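Local coordinates for uncharacterized protein (PDB 3MFN) that is of unknown function, a mostly helical protein of the DUF5618 family that assembles as a pair of identical subunits, at residues Phe113-Val116 with Tyr117-His121; Glu133-Lys136 with Leu137-Arg141. One frame throughout, in Å; residues are numbered along the deposited sequence. Where two conformers were deposited one is given.

Interaction 1 of 2, residues Phe113-Val116 with Tyr117-His121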
ATOM      1  N   PHE A 113      -5.479   4.483 -10.676  1.00 21.08           N
ATOM      2  CA  PHE A 113      -6.537   4.771  -9.743  1.00 20.71           C
ATOM      3  C   PHE A 113      -6.687   3.647  -8.713  1.00 20.41           C
ATOM      4  O   PHE A 113      -6.973   3.922  -7.518  1.00 20.00           O
ATOM      5  CB  PHE A 113      -7.909   4.978 -10.492  1.00 19.64           C
ATOM      6  CG  PHE A 113      -9.059   5.111  -9.571  1.00 21.08           C
ATOM      7  CD1 PHE A 113      -9.235   6.284  -8.836  1.00 21.44           C
ATOM      8  CD2 PHE A 113      -9.895   4.065  -9.335  1.00 21.07           C
ATOM      9  CE1 PHE A 113     -10.255   6.396  -7.967  1.00 22.15           C
ATOM     10  CE2 PHE A 113     -10.921   4.182  -8.444  1.00 22.45           C
ATOM     11  CZ  PHE A 113     -11.099   5.329  -7.752  1.00 21.33           C
ATOM     12  N   VAL A 114      -6.527   2.395  -9.132  1.00 20.13           N
ATOM     13  CA  VAL A 114      -6.717   1.269  -8.187  1.00 19.53           C
ATOM     14  C   VAL A 114      -5.666   1.368  -7.053  1.00 18.86           C
ATOM     15  O   VAL A 114      -5.956   1.112  -5.846  1.00 19.15           O
ATOM     16  CB  VAL A 114      -6.674  -0.119  -8.915  1.00 21.61           C
ATOM     17  CG1 VAL A 114      -6.729  -1.322  -7.876  1.00 21.32           C
ATOM     18  CG2 VAL A 114      -7.874  -0.244  -9.883  1.00 20.03           C
ATOM     19  N   SER A 115      -4.464   1.754  -7.441  1.00 17.67           N
ATOM     20  CA  SER A 115      -3.385   1.946  -6.522  1.00 19.35           C
ATOM     21  C   SER A 115      -3.692   3.109  -5.581  1.00 20.73           C
ATOM     22  O   SER A 115      -3.503   2.971  -4.377  1.00 21.59           O
ATOM     23  CB  SER A 115      -2.078   2.158  -7.291  1.00 20.10           C
ATOM     24  OG  SER A 115      -0.967   1.955  -6.469  1.00 20.12           O
ATOM     25  N   VAL A 116      -4.172   4.242  -6.121  1.00 19.12           N
ATOM     26  CA  VAL A 116      -4.709   5.299  -5.257  1.00 19.40           C
ATOM     27  C   VAL A 116      -5.739   4.818  -4.238  1.00 19.88           C
ATOM     28  O   VAL A 116      -5.651   5.140  -3.031  1.00 21.30           O
ATOM     29  CB  VAL A 116      -5.299   6.391  -6.101  1.00 20.46           C
ATOM     30  CG1 VAL A 116      -6.095   7.379  -5.247  1.00 21.91           C
ATOM     31  CG2 VAL A 116      -4.216   7.092  -6.884  1.00 20.09           C
ATOM     32  N   TYR A 117      -6.714   4.038  -4.711  1.00 19.08           N
ATOM     33  CA  TYR A 117      -7.719   3.435  -3.868  1.00 19.26           C
ATOM     34  C   TYR A 117      -7.106   2.567  -2.788  1.00 18.82           C
ATOM     35  O   TYR A 117      -7.399   2.750  -1.592  1.00 18.74           O
ATOM     36  CB  TYR A 117      -8.712   2.676  -4.711  1.00 18.68           C
ATOM     37  CG  TYR A 117      -9.660   1.773  -3.949  1.00 21.19           C
ATOM     38  CD1 TYR A 117     -10.819   2.258  -3.360  1.00 25.01           C
ATOM     39  CD2 TYR A 117      -9.431   0.429  -3.888  1.00 22.35           C
ATOM     40  CE1 TYR A 117     -11.679   1.388  -2.685  1.00 28.18           C
ATOM     41  CE2 TYR A 117     -10.257  -0.412  -3.218  1.00 28.83           C
ATOM     42  CZ  TYR A 117     -11.364   0.053  -2.641  1.00 29.10           C
ATOM     43  OH  TYR A 117     -12.115  -0.859  -2.002  1.00 34.86           O
ATOM     44  N   GLU A 118      -6.150   1.720  -3.177  1.00 18.20           N
ATOM     45  CA  GLU A 118      -5.472   0.860  -2.219  1.00 17.83           C
ATOM     46  C   GLU A 118      -4.719   1.679  -1.177  1.00 17.67           C
ATOM     47  O   GLU A 118      -4.881   1.438   0.012  1.00 16.09           O
ATOM     48  CB  GLU A 118      -4.496  -0.107  -2.889  1.00 18.19           C
ATOM     49  CG  GLU A 118      -5.197  -1.146  -3.781  1.00 16.45           C
ATOM     50  CD  GLU A 118      -5.957  -2.161  -3.030  1.00 18.87           C
ATOM     51  OE1 GLU A 118      -5.588  -2.527  -1.902  1.00 20.49           O
ATOM     52  OE2 GLU A 118      -6.919  -2.677  -3.603  1.00 21.33           O
ATOM     53  N   GLN A 119      -3.912   2.617  -1.640  1.00 16.45           N
ATOM     54  CA  GLN A 119      -3.002   3.308  -0.767  1.00 17.64           C
ATOM     55  C   GLN A 119      -3.635   4.398   0.053  1.00 17.84           C
ATOM     56  O   GLN A 119      -3.264   4.587   1.227  1.00 17.67           O
ATOM     57  CB  GLN A 119      -1.815   3.882  -1.556  1.00 17.65           C
ATOM     58  CG  GLN A 119      -0.845   2.828  -2.229  1.00 17.45           C
ATOM     59  CD  GLN A 119      -0.461   1.715  -1.329  1.00 16.22           C
ATOM     60  OE1 GLN A 119      -0.249   1.929  -0.147  1.00 17.31           O
ATOM     61  NE2 GLN A 119      -0.433   0.470  -1.863  1.00 16.80           N
ATOM     62  N   LEU A 120      -4.515   5.185  -0.571  1.00 17.37           N
ATOM     63  CA  LEU A 120      -5.082   6.334   0.132  1.00 18.09           C
ATOM     64  C   LEU A 120      -6.372   5.997   0.832  1.00 18.18           C
ATOM     65  O   LEU A 120      -6.601   6.419   1.978  1.00 15.98           O
ATOM     66  CB  LEU A 120      -5.268   7.521  -0.789  1.00 18.17           C
ATOM     67  CG  LEU A 120      -4.148   8.463  -1.247  1.00 23.18           C
ATOM     68  CD1 LEU A 120      -2.734   7.902  -1.334  1.00 23.78           C
ATOM     69  CD2 LEU A 120      -4.546   9.206  -2.532  1.00 22.91           C
ATOM     70  N   HIS A 121      -7.246   5.247   0.171  1.00 19.58           N
ATOM     71  CA  HIS A 121      -8.516   4.899   0.758  1.00 19.87           C
ATOM     72  C   HIS A 121      -8.410   3.728   1.759  1.00 20.00           C
ATOM     73  O   HIS A 121      -8.957   3.792   2.858  1.00 21.30           O
ATOM     74  CB  HIS A 121      -9.571   4.591  -0.312  1.00 20.61           C
ATOM     75  CG  HIS A 121     -10.880   4.158   0.265  1.00 24.36           C
ATOM     76  ND1 HIS A 121     -11.704   5.030   0.975  1.00 26.52           N
ATOM     77  CD2 HIS A 121     -11.489   2.933   0.313  1.00 29.75           C
ATOM     78  CE1 HIS A 121     -12.774   4.358   1.401  1.00 32.09           C
ATOM     79  NE2 HIS A 121     -12.653   3.079   1.045  1.00 30.68           N
TER
HETATM   80  O   HOH W   1      -0.931  -0.241  -4.528  1.00 20.14           O

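Interaction 2 of 2, residues Glu133-Lys136 with Leu137-Arg141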
ATOM      1  N   GLU A 133       7.344   6.959   2.698  1.00 20.15           N
ATOM      2  CA  GLU A 133       7.811   6.703   1.319  0.60 20.65           C
ATOM      3  C   GLU A 133       6.669   6.163   0.479  1.00 19.41           C
ATOM      4  O   GLU A 133       6.499   6.501  -0.672  1.00 20.22           O
ATOM      5  CB  GLU A 133       8.947   5.641   1.267  0.60 20.53           C
ATOM      6  CG  GLU A 133      10.414   6.100   1.163  0.60 22.92           C
ATOM      7  CD  GLU A 133      11.389   4.931   0.746  0.60 22.90           C
ATOM      8  OE1 GLU A 133      11.992   4.974  -0.369  0.60 22.96           O
ATOM      9  OE2 GLU A 133      11.510   3.952   1.519  0.60 20.14           O
ATOM     10  N   VAL A 134       5.931   5.227   1.039  1.00 19.51           N
ATOM     11  CA  VAL A 134       4.780   4.660   0.299  1.00 18.60           C
ATOM     12  C   VAL A 134       3.674   5.743   0.107  1.00 19.16           C
ATOM     13  O   VAL A 134       3.125   5.910  -0.975  1.00 20.65           O
ATOM     14  CB  VAL A 134       4.216   3.458   1.031  1.00 19.59           C
ATOM     15  CG1 VAL A 134       2.980   2.869   0.287  1.00 16.76           C
ATOM     16  CG2 VAL A 134       5.286   2.402   1.178  1.00 15.87           C
ATOM     17  N   VAL A 135       3.378   6.491   1.157  1.00 19.52           N
ATOM     18  CA  VAL A 135       2.419   7.612   1.075  1.00 19.64           C
ATOM     19  C   VAL A 135       2.774   8.572  -0.068  1.00 21.04           C
ATOM     20  O   VAL A 135       1.916   8.937  -0.884  1.00 21.71           O
ATOM     21  CB  VAL A 135       2.332   8.388   2.426  1.00 20.11           C
ATOM     22  CG1 VAL A 135       1.511   9.734   2.256  1.00 18.38           C
ATOM     23  CG2 VAL A 135       1.719   7.486   3.600  1.00 15.61           C
ATOM     24  N   LYS A 136       4.059   8.921  -0.168  1.00 21.36           N
ATOM     25  CA  LYS A 136       4.530   9.760  -1.270  0.60 21.97           C
ATOM     26  C   LYS A 136       4.174   9.212  -2.621  1.00 20.98           C
ATOM     27  O   LYS A 136       3.707   9.924  -3.486  1.00 20.79           O
ATOM     28  CB  LYS A 136       6.054   9.983  -1.214  0.60 22.49           C
ATOM     29  CG  LYS A 136       6.428  11.267  -0.605  0.60 24.81           C
ATOM     30  CD  LYS A 136       7.971  11.450  -0.452  0.60 29.34           C
ATOM     31  CE  LYS A 136       8.435  11.331   1.002  0.60 29.79           C
ATOM     32  NZ  LYS A 136       7.786  12.353   1.853  0.60 28.92           N
ATOM     33  N   LEU A 137       4.409   7.934  -2.842  1.00 21.82           N
ATOM     34  CA  LEU A 137       4.014   7.336  -4.115  1.00 20.09           C
ATOM     35  C   LEU A 137       2.501   7.399  -4.296  1.00 20.61           C
ATOM     36  O   LEU A 137       1.980   7.636  -5.388  1.00 22.26           O
ATOM     37  CB  LEU A 137       4.468   5.877  -4.196  1.00 20.71           C
ATOM     38  CG  LEU A 137       5.949   5.534  -4.066  1.00 21.82           C
ATOM     39  CD1 LEU A 137       6.162   3.981  -4.177  1.00 19.57           C
ATOM     40  CD2 LEU A 137       6.840   6.242  -5.085  1.00 23.29           C
ATOM     41  N   GLY A 138       1.768   7.151  -3.238  1.00 20.44           N
ATOM     42  CA  GLY A 138       0.312   7.204  -3.334  1.00 20.51           C
ATOM     43  C   GLY A 138      -0.149   8.582  -3.804  1.00 21.07           C
ATOM     44  O   GLY A 138      -1.035   8.713  -4.688  1.00 20.11           O
ATOM     45  N   PHE A 139       0.432   9.611  -3.184  1.00 21.26           N
ATOM     46  CA  PHE A 139       0.177  10.993  -3.584  1.00 21.77           C
ATOM     47  C   PHE A 139       0.621  11.326  -4.991  1.00 23.01           C
ATOM     48  O   PHE A 139      -0.087  12.060  -5.658  1.00 24.84           O
ATOM     49  CB  PHE A 139       0.824  11.966  -2.599  1.00 23.00           C
ATOM     50  CG  PHE A 139       0.169  12.008  -1.258  1.00 22.82           C
ATOM     51  CD1 PHE A 139      -1.048  11.415  -1.019  1.00 31.59           C
ATOM     52  CD2 PHE A 139       0.753  12.684  -0.235  1.00 30.01           C
ATOM     53  CE1 PHE A 139      -1.673  11.544   0.224  1.00 32.51           C
ATOM     54  CE2 PHE A 139       0.113  12.811   1.011  1.00 32.06           C
ATOM     55  CZ  PHE A 139      -1.101  12.286   1.210  1.00 30.45           C
ATOM     56  N   GLN A 140       1.740  10.770  -5.479  1.00 23.20           N
ATOM     57  CA  GLN A 140       2.125  10.940  -6.889  0.70 24.07           C
ATOM     58  C   GLN A 140       1.074  10.334  -7.808  1.00 22.43           C
ATOM     59  O   GLN A 140       0.758  10.908  -8.811  1.00 21.15           O
ATOM     60  CB  GLN A 140       3.505  10.314  -7.221  0.70 24.97           C
ATOM     61  CG  GLN A 140       4.742  11.080  -6.627  0.70 28.60           C
ATOM     62  CD  GLN A 140       5.961  10.184  -6.343  0.70 31.45           C
ATOM     63  OE1 GLN A 140       6.707  10.417  -5.381  0.70 34.63           O
ATOM     64  NE2 GLN A 140       6.171   9.186  -7.174  0.70 34.20           N
ATOM     65  N   ARG A 141       0.537   9.160  -7.449  1.00 23.32           N
ATOM     66  CA  ARG A 141      -0.491   8.477  -8.279  1.00 21.84           C
ATOM     67  C   ARG A 141      -1.762   9.340  -8.356  1.00 21.80           C
ATOM     68  O   ARG A 141      -2.344   9.507  -9.429  1.00 22.51           O
ATOM     69  CB  ARG A 141      -0.847   7.108  -7.735  1.00 22.58           C
ATOM     70  CG  ARG A 141       0.321   6.166  -7.597  1.00 23.72           C
ATOM     71  CD  ARG A 141       0.841   5.668  -8.897  1.00 24.88           C
ATOM     72  NE  ARG A 141       1.954   4.767  -8.620  1.00 26.38           N
ATOM     73  CZ  ARG A 141       3.235   5.129  -8.637  1.00 28.16           C
ATOM     74  NH1 ARG A 141       3.590   6.392  -8.869  1.00 28.72           N
ATOM     75  NH2 ARG A 141       4.168   4.237  -8.379  1.00 25.79           N
TER

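Interaction 1 of 2, residues Phe113-Val116 with Tyr117-His121
Val116 and Leu120, one turn apart, form the tightly packed side of this helical segment. Their side chains cross at a slant, and the branch methyl CG1 of Val116 lies 3.6 Å from CD2 of Leu120. CG1 stands anti to the backbone N of its own residue (chi1 169°), a setting that turns it up the helix toward the next turn. Beneath this apolar pair, Leu120 N donates to Val116 O at 2.7 Å, coming in 22° out of the carbonyl plane. The same i to i+4 pattern continues with Tyr117 N to Phe113 O at 2.8 Å and Gln119 N to Ser115 O at 2.8 Å, as expected of a regular alpha-helix; at its far end a wider pi-type turn spans 117-121, where His121 N makes a weak bond to Tyr117 O. The segment belongs to helix 107-126 of a mostly helical fold, and Val116 and Leu120 face helix 132-153, meeting Arg141 and Phe139 there. Another flank, also buried, faces the second subunit. Here the side chains of Ser115 and Gln119 are joined through a water, which donates to Ser115 OG at 2.9 Å and accepts from Gln119 NE2 at 2.8 Å. The Gln119 side chain bends at chi2 (-46°), which brings NE2 back to this water. Ser115 OG also bonds to Asp131 of the second subunit, and Gln119 OE1 to its Gln119. Partly exposed Val114 marks the looser side: its CG1 stays 4.4 Å from Glu118 CG, although that CG rests on Val114 O at 3.2 Å.

Interaction 2 of 2, residues Glu133-Lys136 with Leu137-Arg141
Val135 and Phe139 supply the main apolar contact, lying side by side and pointing the same way from successive turns. Methyl CG1 of Val135 sits over one face of the Phe139 ring in a CH-pi contact, 3.8 Å from the ring centroid and 20° off the normal. It is displaced toward the rim, and its closest ring atom is CE2 of Phe139 at 3.6 Å. With CG of Phe139 anti to its carbonyl carbon (chi1 -70°), the ring is directed back over the preceding turn, where the methyl meets it. Replacing Phe139 by alanine is likely to leave Val135 CG1 without the ring face it rests on and to open a gap toward helices 34-52 and 107-126. Those helices supply the ring's further neighbours, Leu42, Lys46 and Leu49 from the first and Leu120 from the second, so this side of helix 132-153 is built into the core of the helical bundle. Leu137, also apolar, packs on Leu137 of the second subunit, and its CG lies 3.6 Å from Glu133 O. Among the backbone hydrogen bonds, Phe139 N reaches Val135 O at 2.8 Å, nearly straight at 168°, and Gly138 N reaches Val134 O at 2.9 Å. Gln140 N bonds to Lys136 O at 2.9 Å, while Leu137 N to Glu133 O is weak at 3.3 Å. The charged side chains look outward from the segment: in one of its two conformers, Glu133 pairs through OE2 with Arg141 of the second subunit, a salt bridge between the chains.

How the interactions relate
Interactions 1 and 2 sit on successive helices, 107-126 and 132-153, with centres 10 Å apart, and their side chains meet directly where the two helices pack. Leu120 makes two of these contacts: its CD1 lies 3.6 Å from Gly138 C, where the glycine has no side chain, and 3.9 Å from Phe139 CD1. Val116 CG2 touches Arg141 CB at 3.5 Å, and Gln119 OE1 approaches Val134 CG1 at 3.4 Å. Gln119 and Val134 also pack on the second subunit, consistent with the helix-helix surface running on into the dimer contact. No functional site is established; an acetate ion, probably from crystallisation, lies about 4 Å from the side chain of Tyr117 in interaction 1.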